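Long-range contacts in non-toxic crystal protein (Bacillus thuringiensis, PDB 2D42), which is a parasporal crystal protein described as non-toxic, but closely resembles beta-pore-forming toxins in its fold: residues 26-31 / 178-183; 44-49 / 163-168; 157-162 / 232-237; 198-203 / 218-223. All blocks are in the same frame, centred on the assembly; numbering follows the deposited sequence.

Contact 1. Residues 26-31 / 178-183; sequences SSYSDD and IIRYYR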
loop_
_atom_site.group_PDB
_atom_site.type_symbol
_atom_site.label_atom_id
_atom_site.label_comp_id
_atom_site.label_asym_id
_atom_site.label_seq_id
_atom_site.Cartn_x
_atom_site.Cartn_y
_atom_site.Cartn_z
ATOM N N SER A 26 -25.073 -12.833 23.812
ATOM C CA SER A 26 -24.244 -11.836 23.148
ATOM C C SER A 26 -22.829 -12.379 22.981
ATOM O O SER A 26 -22.517 -13.472 23.455
ATOM C CB SER A 26 -24.214 -10.557 23.986
ATOM O OG SER A 26 -23.646 -10.816 25.261
ATOM N N SER A 27 -21.983 -11.614 22.295
ATOM C CA SER A 27 -20.594 -12.001 22.077
ATOM C C SER A 27 -19.776 -10.753 21.776
ATOM O O SER A 27 -20.299 -9.764 21.257
ATOM C CB SER A 27 -20.472 -13.011 20.923
ATOM O OG SER A 27 -20.912 -12.464 19.689
ATOM N N TYR A 28 -18.493 -10.804 22.115
ATOM C CA TYR A 28 -17.595 -9.677 21.901
ATOM C C TYR A 28 -16.149 -10.147 21.995
ATOM O O TYR A 28 -15.881 -11.283 22.382
ATOM C CB TYR A 28 -17.873 -8.589 22.946
ATOM C CG TYR A 28 -18.054 -9.131 24.352
ATOM C CD1 TYR A 28 -16.954 -9.416 25.162
ATOM C CD2 TYR A 28 -19.329 -9.392 24.859
ATOM C CE1 TYR A 28 -17.119 -9.948 26.444
ATOM C CE2 TYR A 28 -19.505 -9.926 26.139
ATOM C CZ TYR A 28 -18.397 -10.201 26.923
ATOM O OH TYR A 28 -18.562 -10.726 28.185
ATOM N N SER A 29 -15.223 -9.273 21.629
ATOM C CA SER A 29 -13.802 -9.596 21.685
ATOM C C SER A 29 -13.319 -9.651 23.138
ATOM O O SER A 29 -13.774 -8.879 23.978
ATOM C CB SER A 29 -12.997 -8.545 20.917
ATOM O OG SER A 29 -11.612 -8.793 21.038
ATOM N N ASP A 30 -12.394 -10.564 23.416
ATOM C CA ASP A 30 -11.829 -10.738 24.754
ATOM C C ASP A 30 -10.727 -9.718 25.035
ATOM O O ASP A 30 -9.642 -9.788 24.453
ATOM C CB ASP A 30 -11.268 -12.152 24.883
ATOM C CG ASP A 30 -10.556 -12.387 26.195
ATOM O OD1 ASP A 30 -10.658 -11.529 27.097
ATOM O OD2 ASP A 30 -9.904 -13.445 26.323
ATOM N N ASP A 31 -10.993 -8.788 25.947
ATOM C CA ASP A 31 -10.024 -7.750 26.276
ATOM C C ASP A 31 -8.632 -8.207 26.682
ATOM O O ASP A 31 -7.671 -7.475 26.472
ATOM C CB ASP A 31 -10.585 -6.828 27.357
ATOM C CG ASP A 31 -11.583 -5.836 26.804
ATOM O OD1 ASP A 31 -11.970 -5.975 25.623
ATOM O OD2 ASP A 31 -11.985 -4.919 27.549
ATOM N N ILE A 178 -15.635 -13.714 23.221
ATOM C CA ILE A 178 -16.382 -14.124 24.401
ATOM C C ILE A 178 -17.832 -14.252 23.976
ATOM O O ILE A 178 -18.374 -13.349 23.340
ATOM C CB ILE A 178 -16.309 -13.075 25.537
ATOM C CG1 ILE A 178 -14.866 -12.910 26.023
ATOM C CG2 ILE A 178 -17.224 -13.495 26.676
ATOM C CD1 ILE A 178 -14.241 -14.178 26.567
ATOM N N ILE A 179 -18.450 -15.375 24.313
ATOM C CA ILE A 179 -19.843 -15.596 23.970
ATOM C C ILE A 179 -20.657 -15.920 25.219
ATOM O O ILE A 179 -20.280 -16.781 26.017
ATOM C CB ILE A 179 -19.997 -16.752 22.971
ATOM C CG1 ILE A 179 -19.180 -16.462 21.706
ATOM C CG2 ILE A 179 -21.466 -16.931 22.624
ATOM C CD1 ILE A 179 -19.169 -17.605 20.698
ATOM N N ARG A 180 -21.774 -15.219 25.377
ATOM C CA ARG A 180 -22.654 -15.418 26.517
ATOM C C ARG A 180 -23.925 -16.157 26.121
ATOM O O ARG A 180 -24.637 -15.742 25.211
ATOM C CB ARG A 180 -23.026 -14.070 27.128
ATOM C CG ARG A 180 -21.843 -13.319 27.673
ATOM C CD ARG A 180 -22.263 -12.042 28.373
ATOM N NE ARG A 180 -21.272 -11.690 29.377
ATOM C CZ ARG A 180 -21.039 -12.412 30.467
ATOM N NH1 ARG A 180 -21.736 -13.516 30.693
ATOM N NH2 ARG A 180 -20.091 -12.046 31.316
ATOM N N TYR A 181 -24.199 -17.253 26.817
ATOM C CA TYR A 181 -25.388 -18.065 26.569
ATOM C C TYR A 181 -26.113 -18.266 27.889
ATOM O O TYR A 181 -25.536 -18.084 28.964
ATOM C CB TYR A 181 -25.013 -19.465 26.097
ATOM C CG TYR A 181 -24.074 -19.564 24.934
ATOM C CD1 TYR A 181 -24.539 -19.439 23.625
ATOM C CD2 TYR A 181 -22.730 -19.883 25.134
ATOM C CE1 TYR A 181 -23.689 -19.645 22.541
ATOM C CE2 TYR A 181 -21.871 -20.089 24.057
ATOM C CZ TYR A 181 -22.361 -19.971 22.764
ATOM O OH TYR A 181 -21.523 -20.195 21.696
ATOM N N TYR A 182 -27.375 -18.664 27.817
ATOM C CA TYR A 182 -28.100 -18.953 29.037
ATOM C C TYR A 182 -29.198 -19.971 28.825
ATOM O O TYR A 182 -29.718 -20.142 27.711
ATOM C CB TYR A 182 -28.686 -17.688 29.668
ATOM C CG TYR A 182 -29.693 -16.957 28.826
ATOM C CD1 TYR A 182 -29.287 -15.998 27.904
ATOM C CD2 TYR A 182 -31.060 -17.197 28.973
ATOM C CE1 TYR A 182 -30.213 -15.289 27.152
ATOM C CE2 TYR A 182 -32.002 -16.490 28.221
ATOM C CZ TYR A 182 -31.566 -15.536 27.314
ATOM O OH TYR A 182 -32.476 -14.820 26.572
ATOM N N ARG A 183 -29.505 -20.677 29.907
ATOM C CA ARG A 183 -30.559 -21.672 29.928
ATOM C C ARG A 183 -31.634 -21.112 30.836
ATOM O O ARG A 183 -31.378 -20.826 32.007
ATOM C CB ARG A 183 -30.077 -22.988 30.523
ATOM C CG ARG A 183 -29.402 -23.938 29.570
ATOM C CD ARG A 183 -29.077 -25.214 30.325
ATOM N NE ARG A 183 -30.282 -25.889 30.810
ATOM C CZ ARG A 183 -30.380 -26.482 31.996
ATOM N NH1 ARG A 183 -29.347 -26.477 32.828
ATOM N NH2 ARG A 183 -31.502 -27.094 32.347
#
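Tyr28 and Ile178 pair across two antiparallel strands, and the main chain supplies the first set of interactions. Arg180 N gives a hydrogen bond to Ser26 O at 2.7 Å, answered by a longer one of 3.3 Å from Ser26 N to Arg180 O. Further along, Ile178 N reaches Tyr28 O at 2.6 Å. Ser27 and Ile179 form the non-hydrogen-bonded pair in between.

Apolar contact is concentrated on the face carrying Tyr28, Ile178 and Arg180. With CG held between its own N and carbonyl carbon (chi1 44°), the Tyr28 ring leans across to the other strand, so that CE1 comes to 3.4 Å from Ile178 CB and CZ to 3.5 Å from Ile178 CG2. A beta-branched residue suits this place, since Ile178 CG1, the second branch, lies against Asp30 CB at 3.8 Å.

Polar side-chain contact is slighter. Arg180 NE makes a weak, bent bond to Tyr28 OH, the ring and guanidinium planes standing 44° apart; the arginine's stronger partner is Glu192. Asp30 uses its carboxylate on Arg196 and Thr32.

On the other face, the small Ser27 sets its CB 3.8 Å from Ile179 CG1, where helix 5-19 packs through Leu9. Strand 150-185 is thus flanked here by strands 23-29 and 189-198, an antiparallel sheet with a helix laid over one face.

Contact 2. Residues 44-49 / 163-168; sequences IPDPIV and FEKMTV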
loop_
_atom_site.group_PDB
_atom_site.type_symbol
_atom_site.label_atom_id
_atom_site.label_comp_id
_atom_site.label_asym_id
_atom_site.label_seq_id
_atom_site.Cartn_x
_atom_site.Cartn_y
_atom_site.Cartn_z
ATOM N N ILE A 44 2.664 -7.625 -4.781
ATOM C CA ILE A 44 2.225 -7.483 -6.162
ATOM C C ILE A 44 2.722 -8.687 -6.950
ATOM O O ILE A 44 3.899 -8.781 -7.291
ATOM C CB ILE A 44 2.795 -6.171 -6.743
ATOM C CG1 ILE A 44 2.288 -5.003 -5.893
ATOM C CG2 ILE A 44 2.415 -6.016 -8.227
ATOM C CD1 ILE A 44 2.920 -3.687 -6.223
ATOM N N PRO A 45 1.826 -9.635 -7.246
ATOM C CA PRO A 45 2.248 -10.822 -7.995
ATOM C C PRO A 45 2.883 -10.569 -9.369
ATOM O O PRO A 45 3.692 -11.365 -9.821
ATOM C CB PRO A 45 0.972 -11.666 -8.055
ATOM C CG PRO A 45 -0.124 -10.653 -7.946
ATOM C CD PRO A 45 0.389 -9.688 -6.922
ATOM N N ASP A 46 2.527 -9.470 -10.031
ATOM C CA ASP A 46 3.117 -9.148 -11.337
ATOM C C ASP A 46 3.801 -7.790 -11.231
ATOM O O ASP A 46 3.205 -6.758 -11.524
ATOM C CB ASP A 46 2.046 -9.114 -12.435
ATOM C CG ASP A 46 2.632 -8.843 -13.819
ATOM O OD1 ASP A 46 3.870 -8.738 -13.932
ATOM O OD2 ASP A 46 1.855 -8.733 -14.790
ATOM N N PRO A 47 5.070 -7.778 -10.793
ATOM C CA PRO A 47 5.858 -6.554 -10.625
ATOM C C PRO A 47 6.447 -5.958 -11.901
ATOM O O PRO A 47 7.168 -4.969 -11.843
ATOM C CB PRO A 47 6.942 -6.987 -9.643
ATOM C CG PRO A 47 7.209 -8.377 -10.089
ATOM C CD PRO A 47 5.813 -8.942 -10.283
ATOM N N ILE A 48 6.145 -6.562 -13.043
ATOM C CA ILE A 48 6.663 -6.064 -14.308
ATOM C C ILE A 48 5.671 -5.055 -14.881
ATOM O O ILE A 48 4.611 -5.430 -15.367
ATOM C CB ILE A 48 6.860 -7.221 -15.314
ATOM C CG1 ILE A 48 7.721 -8.326 -14.683
ATOM C CG2 ILE A 48 7.491 -6.698 -16.597
ATOM C CD1 ILE A 48 8.992 -7.825 -14.008
ATOM N N VAL A 49 6.007 -3.773 -14.802
ATOM C CA VAL A 49 5.129 -2.725 -15.320
ATOM C C VAL A 49 5.389 -2.501 -16.814
ATOM O O VAL A 49 6.532 -2.294 -17.225
ATOM C CB VAL A 49 5.363 -1.386 -14.583
ATOM C CG1 VAL A 49 4.443 -0.312 -15.157
ATOM C CG2 VAL A 49 5.123 -1.564 -13.090
ATOM N N PHE A 163 1.702 3.068 -13.012
ATOM C CA PHE A 163 1.332 1.661 -12.922
ATOM C C PHE A 163 -0.053 1.482 -12.320
ATOM O O PHE A 163 -0.605 2.386 -11.708
ATOM C CB PHE A 163 2.355 0.924 -12.049
ATOM C CG PHE A 163 2.460 1.495 -10.667
ATOM C CD1 PHE A 163 1.639 1.034 -9.643
ATOM C CD2 PHE A 163 3.306 2.572 -10.413
ATOM C CE1 PHE A 163 1.652 1.647 -8.390
ATOM C CE2 PHE A 163 3.325 3.191 -9.166
ATOM C CZ PHE A 163 2.493 2.725 -8.153
ATOM N N GLU A 164 -0.599 0.289 -12.516
ATOM C CA GLU A 164 -1.887 -0.086 -11.975
ATOM C C GLU A 164 -1.737 -1.586 -11.787
ATOM O O GLU A 164 -1.601 -2.332 -12.760
ATOM C CB GLU A 164 -3.009 0.228 -12.963
ATOM C CG GLU A 164 -4.340 0.456 -12.285
ATOM C CD GLU A 164 -5.470 0.668 -13.269
ATOM O OE1 GLU A 164 -5.304 1.491 -14.205
ATOM O OE2 GLU A 164 -6.527 0.018 -13.099
ATOM N N LYS A 165 -1.737 -2.028 -10.535
ATOM C CA LYS A 165 -1.556 -3.447 -10.255
ATOM C C LYS A 165 -2.504 -4.031 -9.223
ATOM O O LYS A 165 -3.013 -3.336 -8.340
ATOM C CB LYS A 165 -0.131 -3.706 -9.771
ATOM C CG LYS A 165 0.954 -3.453 -10.788
ATOM C CD LYS A 165 0.930 -4.504 -11.885
ATOM C CE LYS A 165 2.056 -4.249 -12.867
ATOM N NZ LYS A 165 2.217 -5.408 -13.778
ATOM N N MET A 166 -2.713 -5.333 -9.343
ATOM C CA MET A 166 -3.549 -6.064 -8.411
ATOM C C MET A 166 -2.626 -6.387 -7.236
ATOM O O MET A 166 -1.414 -6.554 -7.407
ATOM C CB MET A 166 -4.060 -7.348 -9.081
ATOM C CG MET A 166 -4.752 -8.344 -8.152
ATOM S SD MET A 166 -3.577 -9.566 -7.504
ATOM C CE MET A 166 -3.417 -10.663 -8.941
ATOM N N THR A 167 -3.176 -6.444 -6.039
ATOM C CA THR A 167 -2.346 -6.765 -4.884
ATOM C C THR A 167 -2.931 -7.960 -4.152
ATOM O O THR A 167 -4.133 -8.206 -4.211
ATOM C CB THR A 167 -2.281 -5.603 -3.884
ATOM O OG1 THR A 167 -3.605 -5.300 -3.429
ATOM C CG2 THR A 167 -1.646 -4.361 -4.521
ATOM N N VAL A 168 -2.067 -8.710 -3.482
ATOM C CA VAL A 168 -2.496 -9.848 -2.692
ATOM C C VAL A 168 -2.322 -9.328 -1.272
ATOM O O VAL A 168 -1.227 -8.938 -0.882
ATOM C CB VAL A 168 -1.607 -11.090 -2.932
ATOM C CG1 VAL A 168 -1.969 -12.194 -1.929
ATOM C CG2 VAL A 168 -1.827 -11.612 -4.364
HETATM O O HOH W 1 0.149 -7.909 -9.602
#
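Ile44 and Lys165 form the apolar centre: Ile44 CG2, crossing the lysine at about a right angle, touches Lys165 CB at 3.8 Å. To one side Val49 continues the greasy surface, its CG2 lying 3.9 Å from Phe163 CB. The phenylalanine ring itself turns away toward Leu107 and Ile228, while its CB meets the valine. To the other side the rigid Pro45 sets CG only 3.4 Å from Met166 CE, a tight contact with the end of a thioether chain bent at chi2 and chi3, which crosses the proline at about a right angle.

Further out, a water spans the gap between the backbones, accepting from Asp46 N and donating to Met166 O at 3.0 Å.

The polar edge belongs to the lysine amine. Bent at chi2 (-71°), the Lys165 chain climbs past Ile44. Lys165 NZ then bonds to Asp46 O at 2.8 Å and to Ile48 O at 2.9 Å, from 37° and 59° above the carbonyl planes. A long salt bridge joins Asp46 OD2 to Lys165 NZ at 3.5 Å, while Asp46 OD1 accepts from Ile48 N to close an Asx turn.

No backbone-to-backbone hydrogen bond joins 44-49 to 163-168; the amine and the water do this work, while Pro47 and Val49 bond to Phe108 of strand 101-109. Two carbonyl dipoles and a nearby carboxylate would be expected to favour the charged amine.

Contact 3. Residues 157-162 / 232-237; sequences TLEQGA and IGLQTF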
loop_
_atom_site.group_PDB
_atom_site.type_symbol
_atom_site.label_atom_id
_atom_site.label_comp_id
_atom_site.label_asym_id
_atom_site.label_seq_id
_atom_site.Cartn_x
_atom_site.Cartn_y
_atom_site.Cartn_z
ATOM N N THR A 157 15.239 16.848 -17.009
ATOM C CA THR A 157 14.082 16.002 -17.276
ATOM C C THR A 157 13.922 14.833 -16.320
ATOM O O THR A 157 14.899 14.177 -15.945
ATOM C CB THR A 157 14.160 15.427 -18.707
ATOM O OG1 THR A 157 14.132 16.505 -19.643
ATOM C CG2 THR A 157 12.997 14.482 -18.984
ATOM N N LEU A 158 12.679 14.581 -15.928
ATOM C CA LEU A 158 12.370 13.465 -15.052
ATOM C C LEU A 158 11.578 12.431 -15.829
ATOM O O LEU A 158 10.592 12.755 -16.499
ATOM C CB LEU A 158 11.534 13.905 -13.849
ATOM C CG LEU A 158 10.951 12.750 -13.015
ATOM C CD1 LEU A 158 12.077 11.989 -12.329
ATOM C CD2 LEU A 158 9.973 13.282 -11.980
ATOM N N GLU A 159 12.018 11.183 -15.748
ATOM C CA GLU A 159 11.307 10.101 -16.399
ATOM C C GLU A 159 10.369 9.562 -15.320
ATOM O O GLU A 159 10.821 8.993 -14.323
ATOM C CB GLU A 159 12.283 9.026 -16.847
ATOM C CG GLU A 159 11.655 7.917 -17.635
ATOM C CD GLU A 159 12.705 7.044 -18.280
ATOM O OE1 GLU A 159 13.193 6.104 -17.616
ATOM O OE2 GLU A 159 13.059 7.320 -19.448
ATOM N N GLN A 160 9.071 9.767 -15.516
ATOM C CA GLN A 160 8.066 9.332 -14.561
ATOM C C GLN A 160 7.296 8.105 -15.019
ATOM O O GLN A 160 6.691 8.104 -16.093
ATOM C CB GLN A 160 7.074 10.462 -14.285
ATOM C CG GLN A 160 6.058 10.130 -13.197
ATOM C CD GLN A 160 5.073 11.253 -12.960
ATOM O OE1 GLN A 160 4.383 11.683 -13.883
ATOM N NE2 GLN A 160 4.996 11.736 -11.717
ATOM N N GLY A 161 7.326 7.063 -14.191
ATOM C CA GLY A 161 6.612 5.839 -14.499
ATOM C C GLY A 161 5.214 5.870 -13.909
ATOM O O GLY A 161 4.918 6.671 -13.020
ATOM N N ALA A 162 4.346 5.001 -14.408
ATOM C CA ALA A 162 2.979 4.924 -13.918
ATOM C C ALA A 162 2.621 3.452 -13.891
ATOM O O ALA A 162 3.171 2.667 -14.664
ATOM C CB ALA A 162 2.030 5.692 -14.847
ATOM N N ILE A 232 5.742 7.361 -10.243
ATOM C CA ILE A 232 6.993 7.519 -9.517
ATOM C C ILE A 232 8.109 7.974 -10.451
ATOM O O ILE A 232 8.158 7.575 -11.622
ATOM C CB ILE A 232 7.450 6.198 -8.857
ATOM C CG1 ILE A 232 7.815 5.178 -9.929
ATOM C CG2 ILE A 232 6.343 5.617 -8.002
ATOM C CD1 ILE A 232 8.559 3.988 -9.382
ATOM N N GLY A 233 8.997 8.810 -9.923
ATOM C CA GLY A 233 10.133 9.284 -10.696
ATOM C C GLY A 233 11.116 8.132 -10.755
ATOM O O GLY A 233 11.458 7.569 -9.715
ATOM N N LEU A 234 11.560 7.777 -11.959
ATOM C CA LEU A 234 12.476 6.659 -12.157
ATOM C C LEU A 234 13.943 7.062 -12.290
ATOM O O LEU A 234 14.830 6.410 -11.727
ATOM C CB LEU A 234 12.046 5.857 -13.400
ATOM C CG LEU A 234 10.648 5.228 -13.289
ATOM C CD1 LEU A 234 10.264 4.543 -14.598
ATOM C CD2 LEU A 234 10.639 4.237 -12.124
ATOM N N GLN A 235 14.195 8.111 -13.065
ATOM C CA GLN A 235 15.551 8.615 -13.265
ATOM C C GLN A 235 15.473 10.010 -13.866
ATOM O O GLN A 235 14.411 10.438 -14.327
ATOM C CB GLN A 235 16.346 7.707 -14.207
ATOM C CG GLN A 235 15.912 7.791 -15.661
ATOM C CD GLN A 235 16.751 6.910 -16.567
ATOM O OE1 GLN A 235 17.977 7.018 -16.591
ATOM N NE2 GLN A 235 16.091 6.036 -17.325
ATOM N N THR A 236 16.600 10.710 -13.882
ATOM C CA THR A 236 16.636 12.057 -14.430
ATOM C C THR A 236 17.686 12.190 -15.514
ATOM O O THR A 236 18.627 11.396 -15.590
ATOM C CB THR A 236 16.951 13.089 -13.349
ATOM O OG1 THR A 236 18.197 12.753 -12.726
ATOM C CG2 THR A 236 15.852 13.119 -12.304
ATOM N N PHE A 237 17.511 13.197 -16.363
ATOM C CA PHE A 237 18.452 13.455 -17.438
ATOM C C PHE A 237 18.701 14.951 -17.536
ATOM O O PHE A 237 17.787 15.757 -17.334
ATOM C CB PHE A 237 17.902 13.017 -18.807
ATOM C CG PHE A 237 17.474 11.576 -18.887
ATOM C CD1 PHE A 237 16.149 11.215 -18.661
ATOM C CD2 PHE A 237 18.391 10.581 -19.242
ATOM C CE1 PHE A 237 15.736 9.887 -18.789
ATOM C CE2 PHE A 237 17.992 9.252 -19.374
ATOM C CZ PHE A 237 16.663 8.905 -19.148
#
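Ile232 O accepts from Gly161 N at 2.7 Å, the shortest bond between these strands, and Gln160 adds a CA-H...O contact to the same oxygen. Gly161 O in turn receives Ile232 N. At the far end Thr157 and Phe237 exchange a second pair of backbone bonds.

Between these ends the register slips by one residue. Glu159 faces both Leu234 and Gln235: its O accepts from Leu234 N at 2.8 Å, and its N donates to Gln235 O at 2.9 Å. Leu234, with psi at -44°, takes up the extra residue, a classic beta bulge that turns the leucine and glutamine side chains to the same side.

There Glu159 and Gln235 lie alongside each other. Gln235 NE2 gives Glu159 OE1 a fairly straight bond of 2.9 Å, coming from 46° above the carboxylate plane, with carboxylate and amide almost perpendicular. Glu159 OE2 sits at the ring edge of Phe237, 3.8 Å from Phe237 CE1, where the ring hydrogens carry slight positive charge.

Glycines fit the tight places. Leu234 CD1 packs 3.9 Å from Gly161 CA, and on the opposite face Leu158 CD1 settles 3.7 Å from Gly233 CA. Beside it Thr236 turns its hydroxyl to Asp140.

Long, twisted antiparallel strands joined in this way, with a classic bulge accentuating the twist, belong to the elongated beta architecture of the aerolysin/ETX-like toxins.

Contact 4. Residues 198-203 / 218-223; sequences NIIDVL and NRAYFT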
loop_
_atom_site.group_PDB
_atom_site.type_symbol
_atom_site.label_atom_id
_atom_site.label_comp_id
_atom_site.label_asym_id
_atom_site.label_seq_id
_atom_site.Cartn_x
_atom_site.Cartn_y
_atom_site.Cartn_z
ATOM N N ASN A 198 -11.553 -19.434 20.652
ATOM C CA ASN A 198 -10.404 -19.015 19.877
ATOM C C ASN A 198 -10.986 -18.613 18.520
ATOM O O ASN A 198 -11.818 -19.335 17.959
ATOM C CB ASN A 198 -9.436 -20.184 19.710
ATOM C CG ASN A 198 -8.086 -19.754 19.174
ATOM O OD1 ASN A 198 -7.992 -18.905 18.284
ATOM N ND2 ASN A 198 -7.030 -20.357 19.703
ATOM N N ILE A 199 -10.567 -17.466 17.995
ATOM C CA ILE A 199 -11.086 -17.014 16.708
ATOM C C ILE A 199 -10.807 -18.018 15.584
ATOM O O ILE A 199 -11.549 -18.075 14.607
ATOM C CB ILE A 199 -10.512 -15.625 16.321
ATOM C CG1 ILE A 199 -11.290 -15.055 15.126
ATOM C CG2 ILE A 199 -9.024 -15.742 15.968
ATOM C CD1 ILE A 199 -12.780 -14.827 15.403
ATOM N N ILE A 200 -9.754 -18.822 15.719
ATOM C CA ILE A 200 -9.449 -19.796 14.669
ATOM C C ILE A 200 -10.502 -20.899 14.613
ATOM O O ILE A 200 -10.787 -21.446 13.544
ATOM C CB ILE A 200 -8.049 -20.440 14.857
ATOM C CG1 ILE A 200 -8.037 -21.347 16.088
ATOM C CG2 ILE A 200 -6.985 -19.344 14.975
ATOM C CD1 ILE A 200 -6.731 -22.104 16.270
ATOM N N ASP A 201 -11.091 -21.224 15.762
ATOM C CA ASP A 201 -12.114 -22.260 15.805
ATOM C C ASP A 201 -13.413 -21.726 15.220
ATOM O O ASP A 201 -14.199 -22.477 14.638
ATOM C CB ASP A 201 -12.335 -22.738 17.237
ATOM C CG ASP A 201 -11.100 -23.398 17.828
ATOM O OD1 ASP A 201 -10.520 -24.287 17.168
ATOM O OD2 ASP A 201 -10.711 -23.032 18.957
ATOM N N VAL A 202 -13.631 -20.424 15.372
ATOM C CA VAL A 202 -14.828 -19.778 14.837
ATOM C C VAL A 202 -14.780 -19.805 13.306
ATOM O O VAL A 202 -15.752 -20.184 12.647
ATOM C CB VAL A 202 -14.922 -18.306 15.303
ATOM C CG1 VAL A 202 -16.032 -17.584 14.556
ATOM C CG2 VAL A 202 -15.179 -18.254 16.797
ATOM N N LEU A 203 -13.637 -19.399 12.757
ATOM C CA LEU A 203 -13.425 -19.356 11.312
ATOM C C LEU A 203 -13.496 -20.749 10.713
ATOM O O LEU A 203 -14.061 -20.952 9.641
ATOM C CB LEU A 203 -12.060 -18.727 10.998
ATOM C CG LEU A 203 -11.902 -17.263 11.430
ATOM C CD1 LEU A 203 -10.451 -16.833 11.355
ATOM C CD2 LEU A 203 -12.777 -16.387 10.550
ATOM N N ASN A 218 -1.604 -21.598 16.399
ATOM C CA ASN A 218 -2.755 -20.953 17.015
ATOM C C ASN A 218 -3.122 -19.650 16.306
ATOM O O ASN A 218 -3.321 -18.610 16.936
ATOM C CB ASN A 218 -2.454 -20.689 18.491
ATOM C CG ASN A 218 -3.627 -20.099 19.222
ATOM O OD1 ASN A 218 -4.749 -20.589 19.107
ATOM N ND2 ASN A 218 -3.381 -19.038 19.981
ATOM N N ARG A 219 -3.230 -19.717 14.988
ATOM C CA ARG A 219 -3.548 -18.533 14.211
ATOM C C ARG A 219 -4.183 -18.913 12.891
ATOM O O ARG A 219 -4.146 -20.076 12.469
ATOM C CB ARG A 219 -2.270 -17.739 13.934
ATOM C CG ARG A 219 -1.272 -18.528 13.090
ATOM C CD ARG A 219 0.058 -17.820 12.958
ATOM N NE ARG A 219 0.693 -17.579 14.249
ATOM C CZ ARG A 219 1.955 -17.187 14.384
ATOM N NH1 ARG A 219 2.694 -17.001 13.304
ATOM N NH2 ARG A 219 2.478 -16.981 15.587
ATOM N N ALA A 220 -4.777 -17.919 12.246
ATOM C CA ALA A 220 -5.399 -18.118 10.952
ATOM C C ALA A 220 -4.707 -17.148 10.007
ATOM O O ALA A 220 -4.447 -16.004 10.368
ATOM C CB ALA A 220 -6.885 -17.818 11.028
ATOM N N TYR A 221 -4.379 -17.611 8.807
ATOM C CA TYR A 221 -3.725 -16.748 7.839
ATOM C C TYR A 221 -4.771 -16.285 6.832
ATOM O O TYR A 221 -5.443 -17.100 6.200
ATOM C CB TYR A 221 -2.590 -17.492 7.125
ATOM C CG TYR A 221 -1.356 -17.704 7.977
ATOM C CD1 TYR A 221 -1.210 -18.840 8.774
ATOM C CD2 TYR A 221 -0.332 -16.757 7.990
ATOM C CE1 TYR A 221 -0.060 -19.032 9.570
ATOM C CE2 TYR A 221 0.813 -16.933 8.778
ATOM C CZ TYR A 221 0.945 -18.071 9.564
ATOM O OH TYR A 221 2.084 -18.234 10.334
ATOM N N PHE A 222 -4.923 -14.976 6.702
ATOM C CA PHE A 222 -5.902 -14.431 5.768
ATOM C C PHE A 222 -5.253 -14.033 4.451
ATOM O O PHE A 222 -4.156 -13.477 4.429
ATOM C CB PHE A 222 -6.592 -13.196 6.367
ATOM C CG PHE A 222 -7.497 -12.478 5.398
ATOM C CD1 PHE A 222 -8.749 -12.992 5.079
ATOM C CD2 PHE A 222 -7.073 -11.309 4.765
ATOM C CE1 PHE A 222 -9.570 -12.354 4.134
ATOM C CE2 PHE A 222 -7.878 -10.667 3.827
ATOM C CZ PHE A 222 -9.129 -11.188 3.508
ATOM N N THR A 223 -5.928 -14.328 3.347
ATOM C CA THR A 223 -5.415 -13.927 2.045
ATOM C C THR A 223 -6.526 -13.199 1.302
ATOM O O THR A 223 -7.568 -13.774 0.989
ATOM C CB THR A 223 -4.912 -15.122 1.214
ATOM O OG1 THR A 223 -3.736 -15.660 1.832
ATOM C CG2 THR A 223 -4.550 -14.671 -0.209
HETATM O O HOH W 2 -5.801 -17.320 18.157
#
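Leu203 meets Ala220 through one terminal methyl in the apolar group of this contact, Leu203 CD1 resting 3.7 Å from Ala220 CB. One turn earlier in the helix, Ile200 presses CG2 to 3.5 Å from Arg219 C, against the strand backbone. With CG1 between the backbone N and the carbonyl carbon (chi1 69°), its other branch is carried toward Asn218, bringing CD1 within van der Waals range of OD1. A small alanine lets the helix come close, and Ile213 and Phe211 of the adjoining strand widen the apolar bed.

Helix 199-206 starts directly at the end of strand 189-198, with Asn198 as its N-cap, and lies over the hairpin of strands 211-214 and 219-244. The axes of the segments 199-203 and 219-223 approach to 7.9 Å, inclined at 56°. Asn218 and Arg219 form a G1 beta bulge at the hairpin's turn.

Hydrogen bonds are gathered at the helix start. Asn198 OD1 accepts a nearly straight bond from Ile200 N at 3.1 Å, holding the amide. A water donates to Asn198 OD1 at 2.7 Å and to Asn218 O at 3.1 Å, so cap and hairpin turn are bridged. Asn198 ND2 points at Asn218 OD1 across nearly perpendicular amide planes; the modelled separation is too short for its exact geometry to be trusted. Out on the strand, Arg219 NH1 donates to the Tyr221 hydroxyl.

From the N terminus, segment 26-31 opens contact 1 and 44-49 opens contact 2 before the chain reaches strand 150-185. That strand supplies one side of three contacts: 157-162 opens contact 3, 163-168 closes contact 2, and 178-183 closes contact 1. Contact 2 is nested within contact 1, while contact 3, closed only at 232-237, crosses both. Contact 4 follows contact 1 in series, nested within contact 3. Contact 2 ties the 44-49 loop to strand 150-185, and contact 4 sets helix 199-206 on strand 219-244. Contact 2 touches contact 3 through Val49 and Phe163, and contact 4 through Val168. Contacts 1 and 3, centred about 55 Å apart, link distant parts of the elongated molecule through one strand.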